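Local structure of restriction endonuclease LpnPI (Legionella pneumophila subsp. pneumophila str. Philadelphia 1, 4RZL) at residues 187-192 with 224-229; 110-115 with 181-186; 76-81 with 89-94; 85-90 with 155-160. The protein is a cytosine modification-dependent restriction endonuclease, represented here by its N-terminal DNA recognition domain of SRA type, which probably binds the modified DNA that the whole enzyme cuts. All coordinates share one frame; numbering follows the deposited sequence.

Contact 1. Residues 187-192 with 224-229; sequences ILNIPM and DVLIAP
Asn189 and Asp224 meet where the chain leaving strand 176-187 forms an isolated beta bridge, Leu188 with Val225, to the loop that follows helix 212-220. Two backbone bonds make the bridge. Leu226 N reaches Ile187 O at 2.9 Å and almost straight, 176° at the hydrogen, while Asn189 N gives a shorter bond of 2.7 Å to Asp224 O. Asn189 is also the centre of an inverse gamma turn, closed by Ile190 N on Leu188 O, which follows the bridge directly.

The side chain of Leu226 illustrates how a bridge is flanked by packing. Its CB lies 3.6 Å from Leu188 O and almost as near Ile187 O; CG stays beside Leu188 O; and CD1, at the tip, lies 3.7 Å from Leu188 O and 4.1 Å from Ile187 CG2. Leu188 points mainly away from the loop, packing on Phe214 of helix 212-220 and on Val152, though its CB and CD2 still brush Asp224 O. At the outer end the amide of Asn189 stands nearly perpendicular to the carboxylate of Asp224, their planes 82° apart, and ND2 donates to OD2 of Asp224 from above the carboxylate plane at 3.3 Å.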
loop_
_atom_site.group_PDB
_atom_site.type_symbol
_atom_site.label_atom_id
_atom_site.label_comp_id
_atom_site.label_asym_id
_atom_site.label_seq_id
_atom_site.Cartn_x
_atom_site.Cartn_y
_atom_site.Cartn_z
ATOM N N ILE A 187 0.779 0.638 -9.904
ATOM C CA ILE A 187 0.667 -0.770 -9.552
ATOM C C ILE A 187 1.483 -1.593 -10.553
ATOM O O ILE A 187 1.284 -1.508 -11.763
ATOM C CB ILE A 187 -0.805 -1.241 -9.520
ATOM C CG1 ILE A 187 -1.596 -0.414 -8.497
ATOM C CG2 ILE A 187 -0.883 -2.714 -9.162
ATOM C CD1 ILE A 187 -3.036 -0.795 -8.378
ATOM N N LEU A 188 2.410 -2.385 -10.033
ATOM C CA LEU A 188 3.293 -3.184 -10.882
ATOM C C LEU A 188 2.629 -4.451 -11.435
ATOM O O LEU A 188 1.749 -5.041 -10.805
ATOM C CB LEU A 188 4.542 -3.577 -10.105
ATOM C CG LEU A 188 5.419 -2.438 -9.604
ATOM C CD1 LEU A 188 6.548 -2.998 -8.749
ATOM C CD2 LEU A 188 5.973 -1.637 -10.781
ATOM N N ASN A 189 3.087 -4.879 -12.606
ATOM C CA ASN A 189 2.623 -6.122 -13.196
ATOM C C ASN A 189 3.192 -7.323 -12.438
ATOM O O ASN A 189 4.091 -8.013 -12.914
ATOM C CB ASN A 189 3.009 -6.178 -14.683
ATOM C CG ASN A 189 2.461 -7.411 -15.392
ATOM O OD1 ASN A 189 1.589 -8.111 -14.878
ATOM N ND2 ASN A 189 2.982 -7.684 -16.580
ATOM N N ILE A 190 2.672 -7.542 -11.238
ATOM C CA ILE A 190 3.036 -8.677 -10.404
ATOM C C ILE A 190 1.740 -9.341 -9.988
ATOM O O ILE A 190 1.018 -8.808 -9.144
ATOM C CB ILE A 190 3.814 -8.257 -9.149
ATOM C CG1 ILE A 190 5.151 -7.612 -9.530
ATOM C CG2 ILE A 190 3.985 -9.450 -8.205
ATOM C CD1 ILE A 190 5.953 -7.108 -8.344
ATOM N N PRO A 191 1.409 -10.482 -10.611
ATOM C CA PRO A 191 0.128 -11.133 -10.284
ATOM C C PRO A 191 0.118 -11.792 -8.905
ATOM O O PRO A 191 -0.955 -12.015 -8.358
ATOM C CB PRO A 191 -0.036 -12.184 -11.391
ATOM C CG PRO A 191 1.381 -12.424 -11.919
ATOM C CD PRO A 191 2.097 -11.107 -11.762
ATOM N N MET A 192 1.289 -12.094 -8.357
ATOM C CA MET A 192 1.375 -12.836 -7.104
ATOM C C MET A 192 2.666 -12.577 -6.345
ATOM O O MET A 192 3.763 -12.579 -6.923
ATOM C CB MET A 192 1.256 -14.351 -7.370
ATOM C CG MET A 192 1.365 -15.190 -6.112
ATOM S SD MET A 192 1.391 -16.961 -6.429
ATOM C CE MET A 192 3.133 -17.190 -6.747
ATOM N N ASP A 224 6.933 -1.703 -15.110
ATOM C CA ASP A 224 6.020 -2.543 -15.882
ATOM C C ASP A 224 4.655 -2.476 -15.192
ATOM O O ASP A 224 4.446 -3.100 -14.154
ATOM C CB ASP A 224 6.533 -3.986 -15.963
ATOM C CG ASP A 224 5.663 -4.883 -16.836
ATOM O OD1 ASP A 224 4.831 -4.360 -17.601
ATOM O OD2 ASP A 224 5.847 -6.119 -16.794
ATOM N N VAL A 225 3.758 -1.675 -15.753
ATOM C CA VAL A 225 2.489 -1.339 -15.115
ATOM C C VAL A 225 1.437 -2.422 -15.344
ATOM O O VAL A 225 1.309 -2.948 -16.452
ATOM C CB VAL A 225 1.930 0.011 -15.644
ATOM C CG1 VAL A 225 0.707 0.450 -14.832
ATOM C CG2 VAL A 225 3.004 1.096 -15.620
ATOM N N LEU A 226 0.676 -2.738 -14.295
ATOM C CA LEU A 226 -0.469 -3.631 -14.416
ATOM C C LEU A 226 -1.616 -2.876 -15.086
ATOM O O LEU A 226 -2.356 -2.129 -14.434
ATOM C CB LEU A 226 -0.897 -4.171 -13.048
ATOM C CG LEU A 226 -1.572 -5.547 -12.975
ATOM C CD1 LEU A 226 -1.786 -5.978 -11.524
ATOM C CD2 LEU A 226 -2.879 -5.582 -13.720
ATOM N N ILE A 227 -1.734 -3.054 -16.398
ATOM C CA ILE A 227 -2.800 -2.435 -17.196
ATOM C C ILE A 227 -3.935 -3.424 -17.432
ATOM O O ILE A 227 -3.722 -4.461 -18.068
ATOM C CB ILE A 227 -2.259 -1.954 -18.547
ATOM C CG1 ILE A 227 -1.160 -0.911 -18.326
ATOM C CG2 ILE A 227 -3.369 -1.385 -19.400
ATOM C CD1 ILE A 227 -1.676 0.350 -17.632
ATOM N N ALA A 228 -5.126 -3.126 -16.913
ATOM C CA ALA A 228 -6.231 -4.099 -16.954
ATOM C C ALA A 228 -7.563 -3.497 -17.430
ATOM O O ALA A 228 -8.397 -3.104 -16.609
ATOM C CB ALA A 228 -6.408 -4.745 -15.566
ATOM N N PRO A 229 -7.765 -3.430 -18.762
ATOM C CA PRO A 229 -8.995 -2.874 -19.345
ATOM C C PRO A 229 -10.237 -3.669 -18.942
ATOM O O PRO A 229 -10.176 -4.896 -18.790
ATOM C CB PRO A 229 -8.746 -2.957 -20.862
ATOM C CG PRO A 229 -7.626 -3.936 -21.027
ATOM C CD PRO A 229 -6.777 -3.802 -19.794
#

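Contact 2. Residues 110-115 with 181-186; sequences ATLKML and YRAIFT
Phe185 receives Leu112 at the edge of its ring: CD2 of the leucine lies in the ring plane and 3.7 Å from CZ of Phe185, and the two side chains cross at about a right angle. The same ring packs edge-to-face with Phe116, one helical turn further on, so that helix 108-119 meets Phe185 from two successive turns. The second flat group, the ring of Tyr181, lies obliquely to CB of Leu112 and CB of Lys113. Its hydroxyl sits 3.7 Å from Lys113 CB, beside the aliphatic part of the lysine, and its hydrogen bond is with NE2 of His102. The ammonium group of Lys113 leads away from the strand to a salt bridge with Asp117.

Leu112 spans from Tyr181 CB to the edge of the Phe185 ring, over Ala183. Its chi2 of 174° spreads the two methyls: CD1 comes within 4.1 Å of Tyr181 CB, whereas CD2 serves Ala183 as well as Phe185, lying 4.2 Å from Ala183 CB. The small alanine side chain lies between two aromatic residues on this side of the strand. The axes of the two segments pass 10.0 Å apart at 41°. This is apolar helix-on-sheet packing, with helix 108-119 lying against strand 176-187 of the mixed sheet, an arrangement in keeping with the SRA-type fold of this domain.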
loop_
_atom_site.group_PDB
_atom_site.type_symbol
_atom_site.label_atom_id
_atom_site.label_comp_id
_atom_site.label_asym_id
_atom_site.label_seq_id
_atom_site.Cartn_x
_atom_site.Cartn_y
_atom_site.Cartn_z
ATOM N N ALA A 110 5.406 11.903 6.612
ATOM C CA ALA A 110 6.852 12.110 6.566
ATOM C C ALA A 110 7.513 11.041 5.674
ATOM O O ALA A 110 8.444 11.316 4.919
ATOM C CB ALA A 110 7.440 12.075 7.981
ATOM N N THR A 111 7.011 9.816 5.750
ATOM C CA THR A 111 7.596 8.731 4.975
ATOM C C THR A 111 7.247 8.882 3.494
ATOM O O THR A 111 8.113 8.660 2.630
ATOM C CB THR A 111 7.136 7.357 5.488
ATOM O OG1 THR A 111 7.464 7.241 6.875
ATOM C CG2 THR A 111 7.821 6.237 4.716
ATOM N N LEU A 112 5.996 9.268 3.207
ATOM C CA LEU A 112 5.577 9.553 1.832
ATOM C C LEU A 112 6.509 10.586 1.220
ATOM O O LEU A 112 6.990 10.408 0.104
ATOM C CB LEU A 112 4.131 10.047 1.760
ATOM C CG LEU A 112 3.005 9.026 1.958
ATOM C CD1 LEU A 112 1.635 9.710 2.002
ATOM C CD2 LEU A 112 3.022 8.000 0.867
ATOM N N LYS A 113 6.803 11.651 1.957
ATOM C CA LYS A 113 7.689 12.675 1.410
ATOM C C LYS A 113 9.067 12.087 1.076
ATOM O O LYS A 113 9.639 12.356 0.014
ATOM C CB LYS A 113 7.836 13.855 2.379
ATOM C CG LYS A 113 8.773 14.935 1.829
ATOM C CD LYS A 113 9.027 16.077 2.813
ATOM C CE LYS A 113 10.112 17.035 2.295
ATOM N NZ LYS A 113 9.871 17.392 0.852
ATOM N N MET A 114 9.597 11.271 1.977
ATOM C CA MET A 114 10.903 10.644 1.750
ATOM C C MET A 114 10.907 9.732 0.528
ATOM O O MET A 114 11.842 9.766 -0.271
ATOM C CB MET A 114 11.332 9.841 2.976
ATOM C CG MET A 114 11.798 10.706 4.137
ATOM S SD MET A 114 12.175 9.685 5.562
ATOM C CE MET A 114 13.103 8.367 4.763
ATOM N N LEU A 115 9.849 8.936 0.396
ATOM C CA LEU A 115 9.731 7.969 -0.689
ATOM C C LEU A 115 9.629 8.647 -2.050
ATOM O O LEU A 115 10.281 8.224 -3.003
ATOM C CB LEU A 115 8.516 7.077 -0.478
ATOM C CG LEU A 115 8.515 6.146 0.718
ATOM C CD1 LEU A 115 7.215 5.366 0.708
ATOM C CD2 LEU A 115 9.685 5.224 0.648
ATOM N N TYR A 181 -1.345 14.831 2.452
ATOM C CA TYR A 181 -0.817 14.437 1.151
ATOM C C TYR A 181 -1.838 13.681 0.316
ATOM O O TYR A 181 -2.603 12.848 0.818
ATOM C CB TYR A 181 0.433 13.573 1.317
ATOM C CG TYR A 181 1.708 14.359 1.525
ATOM C CD1 TYR A 181 2.031 15.451 0.713
ATOM C CD2 TYR A 181 2.574 14.030 2.555
ATOM C CE1 TYR A 181 3.194 16.168 0.919
ATOM C CE2 TYR A 181 3.742 14.743 2.767
ATOM C CZ TYR A 181 4.043 15.807 1.948
ATOM O OH TYR A 181 5.205 16.498 2.164
ATOM N N ARG A 182 -1.844 13.993 -0.970
ATOM C CA ARG A 182 -2.467 13.149 -1.972
ATOM C C ARG A 182 -1.325 12.534 -2.771
ATOM O O ARG A 182 -0.563 13.249 -3.433
ATOM C CB ARG A 182 -3.411 13.959 -2.860
ATOM C CG ARG A 182 -4.024 13.205 -4.022
ATOM C CD ARG A 182 -4.819 14.200 -4.837
ATOM N NE ARG A 182 -5.585 13.610 -5.919
ATOM C CZ ARG A 182 -5.172 13.566 -7.182
ATOM N NH1 ARG A 182 -3.982 14.058 -7.506
ATOM N NH2 ARG A 182 -5.945 13.026 -8.115
ATOM N N ALA A 183 -1.180 11.218 -2.675
ATOM C CA ALA A 183 -0.031 10.528 -3.264
ATOM C C ALA A 183 -0.473 9.587 -4.369
ATOM O O ALA A 183 -1.438 8.852 -4.198
ATOM C CB ALA A 183 0.739 9.744 -2.181
ATOM N N ILE A 184 0.256 9.577 -5.483
ATOM C CA ILE A 184 -0.111 8.747 -6.629
ATOM C C ILE A 184 0.946 7.650 -6.859
ATOM O O ILE A 184 2.142 7.927 -6.928
ATOM C CB ILE A 184 -0.289 9.607 -7.901
ATOM C CG1 ILE A 184 -1.325 10.710 -7.645
ATOM C CG2 ILE A 184 -0.660 8.734 -9.126
ATOM C CD1 ILE A 184 -1.789 11.455 -8.892
ATOM N N PHE A 185 0.486 6.405 -6.946
ATOM C CA PHE A 185 1.360 5.243 -7.083
ATOM C C PHE A 185 1.065 4.474 -8.361
ATOM O O PHE A 185 -0.047 4.547 -8.883
ATOM C CB PHE A 185 1.191 4.286 -5.895
ATOM C CG PHE A 185 1.575 4.880 -4.566
ATOM C CD1 PHE A 185 0.660 5.618 -3.822
ATOM C CD2 PHE A 185 2.852 4.712 -4.064
ATOM C CE1 PHE A 185 1.021 6.162 -2.588
ATOM C CE2 PHE A 185 3.218 5.252 -2.829
ATOM C CZ PHE A 185 2.304 5.972 -2.096
ATOM N N THR A 186 2.058 3.714 -8.818
ATOM C CA THR A 186 1.919 2.786 -9.933
ATOM C C THR A 186 1.778 1.362 -9.416
ATOM O O THR A 186 2.576 0.922 -8.589
ATOM C CB THR A 186 3.144 2.821 -10.866
ATOM O OG1 THR A 186 3.324 4.144 -11.369
ATOM C CG2 THR A 186 2.982 1.812 -12.021
#

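Contact 3. Residues 76-81 with 89-94; sequences DWPDSI and IYYGDN
Trp77 and Tyr91 are turned obliquely to one another, their planes 59° apart and the centre of the tryptophan six-membered ring 5.7 Å from that of the tyrosine. Tyr91 CD2 approaches the edge of the indole, 3.5 Å from Trp77 CE3, while Trp77 CA lies over one face of the tyrosine ring. Pro78, centre of an inverse gamma turn, brings its CD to 3.4 Å from Tyr91 CE1. The indole has a further cation-pi partner in Lys171.

Asp79 comes to the edge of the same tyrosine ring. Its OD1 accepts a hydrogen bond from Tyr91 N at 2.7 Å, met nearly along the carboxylate C-O bond. The other oxygen, OD2, bonds to Thr70 OG1 and to a water at 2.7 Å, which also lies 2.9 Å from Tyr91 O. The carboxylate therefore takes the place of a backbone partner just where regular pairing ends. Beyond it Ser80 and Ile89 form an antiparallel hydrogen-bonded pair, with Ser80 N 2.9 Å from Ile89 O. The arrangement is that of a beta hairpin, strands 80-82 and 87-91, whose open end is closed by an aspartate and the Trp77-Tyr91 pair with Pro78.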
loop_
_atom_site.group_PDB
_atom_site.type_symbol
_atom_site.label_atom_id
_atom_site.label_comp_id
_atom_site.label_asym_id
_atom_site.label_seq_id
_atom_site.Cartn_x
_atom_site.Cartn_y
_atom_site.Cartn_z
ATOM N N ASP A 76 -14.493 12.356 1.896
ATOM C CA ASP A 76 -13.594 13.492 2.111
ATOM C C ASP A 76 -12.165 13.147 1.696
ATOM O O ASP A 76 -11.447 14.004 1.180
ATOM C CB ASP A 76 -13.616 13.948 3.565
ATOM C CG ASP A 76 -14.984 14.488 3.988
ATOM O OD1 ASP A 76 -15.674 15.095 3.147
ATOM O OD2 ASP A 76 -15.357 14.312 5.166
ATOM N N TRP A 77 -11.755 11.893 1.904
ATOM C CA TRP A 77 -10.431 11.460 1.457
ATOM C C TRP A 77 -10.599 10.309 0.479
ATOM O O TRP A 77 -10.463 9.145 0.845
ATOM C CB TRP A 77 -9.560 11.055 2.644
ATOM C CG TRP A 77 -9.501 12.111 3.694
ATOM C CD1 TRP A 77 -10.186 12.133 4.880
ATOM C CD2 TRP A 77 -8.728 13.314 3.655
ATOM N NE1 TRP A 77 -9.877 13.275 5.582
ATOM C CE2 TRP A 77 -8.988 14.016 4.851
ATOM C CE3 TRP A 77 -7.847 13.873 2.720
ATOM C CZ2 TRP A 77 -8.394 15.237 5.140
ATOM C CZ3 TRP A 77 -7.265 15.085 3.009
ATOM C CH2 TRP A 77 -7.538 15.755 4.212
ATOM N N PRO A 78 -10.907 10.640 -0.777
ATOM C CA PRO A 78 -11.326 9.618 -1.739
ATOM C C PRO A 78 -10.183 8.738 -2.297
ATOM O O PRO A 78 -9.832 8.894 -3.473
ATOM C CB PRO A 78 -11.960 10.458 -2.854
ATOM C CG PRO A 78 -11.203 11.753 -2.811
ATOM C CD PRO A 78 -10.864 11.993 -1.367
ATOM N N ASP A 79 -9.634 7.821 -1.499
ATOM C CA ASP A 79 -8.666 6.862 -2.044
ATOM C C ASP A 79 -9.300 6.099 -3.198
ATOM O O ASP A 79 -10.486 5.776 -3.145
ATOM C CB ASP A 79 -8.188 5.869 -0.990
ATOM C CG ASP A 79 -7.483 6.541 0.173
ATOM O OD1 ASP A 79 -6.749 7.527 -0.035
ATOM O OD2 ASP A 79 -7.645 6.058 1.304
ATOM N N SER A 80 -8.526 5.808 -4.240
ATOM C CA SER A 80 -9.089 5.099 -5.389
ATOM C C SER A 80 -8.063 4.303 -6.188
ATOM O O SER A 80 -6.867 4.610 -6.200
ATOM C CB SER A 80 -9.784 6.083 -6.334
ATOM O OG SER A 80 -8.831 6.963 -6.896
ATOM N N ILE A 81 -8.555 3.278 -6.871
ATOM C CA ILE A 81 -7.730 2.522 -7.796
ATOM C C ILE A 81 -8.360 2.639 -9.180
ATOM O O ILE A 81 -9.582 2.545 -9.332
ATOM C CB ILE A 81 -7.600 1.042 -7.386
ATOM C CG1 ILE A 81 -6.742 0.269 -8.387
ATOM C CG2 ILE A 81 -8.977 0.384 -7.274
ATOM C CD1 ILE A 81 -6.656 -1.205 -8.048
ATOM N N ILE A 89 -4.562 6.138 -6.067
ATOM C CA ILE A 89 -4.515 7.444 -5.417
ATOM C C ILE A 89 -4.802 7.262 -3.940
ATOM O O ILE A 89 -5.822 6.683 -3.574
ATOM C CB ILE A 89 -5.518 8.425 -6.023
ATOM C CG1 ILE A 89 -5.181 8.659 -7.497
ATOM C CG2 ILE A 89 -5.498 9.745 -5.251
ATOM C CD1 ILE A 89 -6.179 9.539 -8.201
ATOM N N TYR A 90 -3.893 7.763 -3.108
ATOM C CA TYR A 90 -3.869 7.481 -1.679
ATOM C C TYR A 90 -3.690 8.752 -0.858
ATOM O O TYR A 90 -2.812 9.559 -1.159
ATOM C CB TYR A 90 -2.731 6.509 -1.378
ATOM C CG TYR A 90 -2.510 6.209 0.084
ATOM C CD1 TYR A 90 -3.299 5.280 0.752
ATOM C CD2 TYR A 90 -1.496 6.841 0.791
ATOM C CE1 TYR A 90 -3.078 4.993 2.090
ATOM C CE2 TYR A 90 -1.272 6.563 2.140
ATOM C CZ TYR A 90 -2.063 5.640 2.780
ATOM O OH TYR A 90 -1.831 5.360 4.113
ATOM N N TYR A 91 -4.509 8.938 0.171
ATOM C CA TYR A 91 -4.394 10.131 1.011
ATOM C C TYR A 91 -3.663 9.820 2.308
ATOM O O TYR A 91 -3.843 8.748 2.893
ATOM C CB TYR A 91 -5.777 10.729 1.294
ATOM C CG TYR A 91 -6.347 11.432 0.084
ATOM C CD1 TYR A 91 -7.078 10.733 -0.867
ATOM C CD2 TYR A 91 -6.118 12.788 -0.129
ATOM C CE1 TYR A 91 -7.575 11.361 -1.986
ATOM C CE2 TYR A 91 -6.638 13.439 -1.246
ATOM C CZ TYR A 91 -7.363 12.718 -2.170
ATOM O OH TYR A 91 -7.869 13.337 -3.292
ATOM N N GLY A 92 -2.899 10.755 2.774
ATOM C CA GLY A 92 -2.024 10.600 3.870
ATOM C C GLY A 92 -2.709 10.612 5.222
ATOM O O GLY A 92 -3.842 10.666 5.316
ATOM N N ASP A 93 -1.927 10.509 6.241
ATOM C CA ASP A 93 -2.359 10.280 7.541
ATOM C C ASP A 93 -2.558 11.562 8.410
ATOM O O ASP A 93 -2.418 11.460 9.520
ATOM C CB ASP A 93 -1.540 9.234 8.261
ATOM C CG ASP A 93 -0.083 9.652 8.524
ATOM O OD1 ASP A 93 0.427 10.563 7.968
ATOM O OD2 ASP A 93 0.550 9.008 9.251
ATOM N N ASN A 94 -2.788 12.665 7.823
ATOM C CA ASN A 94 -3.112 13.874 8.559
ATOM C C ASN A 94 -4.558 14.250 8.251
ATOM O O ASN A 94 -4.839 15.106 7.524
ATOM C CB ASN A 94 -2.151 15.055 8.283
ATOM C CG ASN A 94 -2.326 16.224 9.281
ATOM O OD1 ASN A 94 -2.657 16.007 10.353
ATOM N ND2 ASN A 94 -2.108 17.413 8.862
HETATM O O HOH W 1 -6.059 6.926 3.242
#

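Contact 4. Residues 85-90 with 155-160; sequences KGQFIY and PGYPGL
Tyr157 reaches across from the loop after strand 147-155 and makes its one hydrogen bond to the other segment through its hydroxyl: OH donates to the backbone O of Lys85 at 2.6 Å. The C=O...O angle at this acceptor is 128°, with the donor tilted 16° from the carbonyl plane. Both Lys85 O and Gly86 O lie at the edge of the phenol ring, so edge and hydroxyl meet backbone carbonyls while one face meets the Gln87 amide.

That amide over an aromatic face is the second kind of interaction. Gln87 NE2 stands 3.2 Å above the centre of the Tyr157 ring, and the amide plane is perpendicular to the ring plane. The glutamine chain arrives there extended, CG opposite the backbone N (chi1 -172°). On the opposite face lies CD of Pro158, the next residue in the chain, 3.4 Å above the plane.

Carbon packing is slight: Gln87 CB lies 3.6 Å from Tyr157 CE1, and Gln87 CG runs alongside Tyr157 CD1 at 3.8 Å. Two carbons also touch polar atoms, Lys85 CB the tyrosine hydroxyl and Leu160 CD1 the glutamine NE2, Leu160 closing a type II beta turn that starts at Tyr157. Gly86 and Gln87 form a G1 bulge against Asp82. The chemistry implies that one tyrosine, gripped at its tip and sandwiched on both faces, carries this surface contact with its rotation restricted by Gln87 and Pro158.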
loop_
_atom_site.group_PDB
_atom_site.type_symbol
_atom_site.label_atom_id
_atom_site.label_comp_id
_atom_site.label_asym_id
_atom_site.label_seq_id
_atom_site.Cartn_x
_atom_site.Cartn_y
_atom_site.Cartn_z
ATOM N N LYS A 85 -5.638 1.792 -15.597
ATOM C CA LYS A 85 -4.353 2.491 -15.639
ATOM C C LYS A 85 -3.330 1.916 -14.662
ATOM O O LYS A 85 -2.156 2.277 -14.721
ATOM C CB LYS A 85 -4.550 3.985 -15.354
ATOM C CG LYS A 85 -5.275 4.728 -16.477
ATOM C CD LYS A 85 -5.864 6.070 -16.028
ATOM C CE LYS A 85 -4.800 7.075 -15.597
ATOM N NZ LYS A 85 -3.986 7.595 -16.737
ATOM N N GLY A 86 -3.761 1.037 -13.760
ATOM C CA GLY A 86 -2.854 0.542 -12.728
ATOM C C GLY A 86 -2.344 1.689 -11.869
ATOM O O GLY A 86 -1.163 1.760 -11.516
ATOM N N GLN A 87 -3.248 2.608 -11.551
ATOM C CA GLN A 87 -2.897 3.785 -10.778
ATOM C C GLN A 87 -3.673 3.820 -9.466
ATOM O O GLN A 87 -4.880 3.609 -9.445
ATOM C CB GLN A 87 -3.179 5.054 -11.578
ATOM C CG GLN A 87 -2.665 6.315 -10.904
ATOM C CD GLN A 87 -2.973 7.553 -11.711
ATOM O OE1 GLN A 87 -3.970 8.223 -11.471
ATOM N NE2 GLN A 87 -2.115 7.861 -12.679
ATOM N N PHE A 88 -2.971 4.078 -8.374
ATOM C CA PHE A 88 -3.603 4.148 -7.057
ATOM C C PHE A 88 -3.455 5.542 -6.473
ATOM O O PHE A 88 -2.351 6.066 -6.385
ATOM C CB PHE A 88 -2.974 3.112 -6.120
ATOM C CG PHE A 88 -3.572 3.083 -4.737
ATOM C CD1 PHE A 88 -4.929 2.894 -4.557
ATOM C CD2 PHE A 88 -2.762 3.205 -3.623
ATOM C CE1 PHE A 88 -5.490 2.853 -3.290
ATOM C CE2 PHE A 88 -3.311 3.151 -2.336
ATOM C CZ PHE A 88 -4.685 2.980 -2.180
ATOM N N ILE A 89 -4.562 6.138 -6.067
ATOM C CA ILE A 89 -4.515 7.444 -5.417
ATOM C C ILE A 89 -4.802 7.262 -3.940
ATOM O O ILE A 89 -5.822 6.683 -3.574
ATOM C CB ILE A 89 -5.518 8.425 -6.023
ATOM C CG1 ILE A 89 -5.181 8.659 -7.497
ATOM C CG2 ILE A 89 -5.498 9.745 -5.251
ATOM C CD1 ILE A 89 -6.179 9.539 -8.201
ATOM N N TYR A 90 -3.893 7.763 -3.108
ATOM C CA TYR A 90 -3.869 7.481 -1.679
ATOM C C TYR A 90 -3.690 8.752 -0.858
ATOM O O TYR A 90 -2.812 9.559 -1.159
ATOM C CB TYR A 90 -2.731 6.509 -1.378
ATOM C CG TYR A 90 -2.510 6.209 0.084
ATOM C CD1 TYR A 90 -3.299 5.280 0.752
ATOM C CD2 TYR A 90 -1.496 6.841 0.791
ATOM C CE1 TYR A 90 -3.078 4.993 2.090
ATOM C CE2 TYR A 90 -1.272 6.563 2.140
ATOM C CZ TYR A 90 -2.063 5.640 2.780
ATOM O OH TYR A 90 -1.831 5.360 4.113
ATOM N N PRO A 155 6.088 4.452 -5.911
ATOM C CA PRO A 155 5.740 5.880 -5.952
ATOM C C PRO A 155 5.825 6.464 -7.350
ATOM O O PRO A 155 6.764 6.152 -8.080
ATOM C CB PRO A 155 6.784 6.537 -5.024
ATOM C CG PRO A 155 7.282 5.388 -4.130
ATOM C CD PRO A 155 7.246 4.181 -5.031
ATOM N N GLY A 156 4.867 7.314 -7.699
ATOM C CA GLY A 156 4.889 8.013 -8.967
ATOM C C GLY A 156 4.110 7.269 -10.029
ATOM O O GLY A 156 3.570 6.180 -9.787
ATOM N N TYR A 157 4.056 7.857 -11.216
ATOM C CA TYR A 157 3.306 7.274 -12.324
ATOM C C TYR A 157 3.888 7.804 -13.633
ATOM O O TYR A 157 4.226 8.980 -13.708
ATOM C CB TYR A 157 1.802 7.609 -12.210
ATOM C CG TYR A 157 0.968 6.771 -13.153
ATOM C CD1 TYR A 157 0.529 5.508 -12.780
ATOM C CD2 TYR A 157 0.667 7.219 -14.434
ATOM C CE1 TYR A 157 -0.203 4.721 -13.648
ATOM C CE2 TYR A 157 -0.062 6.436 -15.319
ATOM C CZ TYR A 157 -0.491 5.190 -14.918
ATOM O OH TYR A 157 -1.213 4.406 -15.784
ATOM N N PRO A 158 4.025 6.938 -14.659
ATOM C CA PRO A 158 4.588 7.419 -15.933
ATOM C C PRO A 158 3.828 8.622 -16.479
ATOM O O PRO A 158 2.599 8.585 -16.563
ATOM C CB PRO A 158 4.468 6.208 -16.873
ATOM C CG PRO A 158 3.567 5.222 -16.177
ATOM C CD PRO A 158 3.693 5.499 -14.703
ATOM N N GLY A 159 4.553 9.697 -16.779
ATOM C CA GLY A 159 3.942 10.910 -17.307
ATOM C C GLY A 159 3.509 11.926 -16.261
ATOM O O GLY A 159 3.118 13.036 -16.609
ATOM N N LEU A 160 3.564 11.560 -14.981
ATOM C CA LEU A 160 3.248 12.512 -13.911
ATOM C C LEU A 160 4.509 13.128 -13.316
ATOM O O LEU A 160 5.445 12.416 -12.942
ATOM C CB LEU A 160 2.442 11.853 -12.782
ATOM C CG LEU A 160 0.980 11.489 -12.998
ATOM C CD1 LEU A 160 0.386 11.127 -11.659
ATOM C CD2 LEU A 160 0.203 12.628 -13.647
#

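Overall arrangement
Strand 176-187 ties the four contacts together, for it supplies a segment of contact 2, runs into contact 1 and pairs with strand 87-91, the strand shared by contacts 3 and 4. Contacts 2 and 3 are buried: the first is mainly apolar, without a hydrogen bond between its segments, the second mixes aromatic packing with backbone bonds and a carboxylate. Contact 4 lies at the surface and depends on a single tyrosine, while contact 1 is partly buried and rests mainly on backbone bonds. Adjacent contacts also join directly, Gly92 N to Tyr181 O at 2.9 Å between contacts 2 and 3, and Ile187 N to Gly86 O at 2.8 Å between contacts 1 and 4.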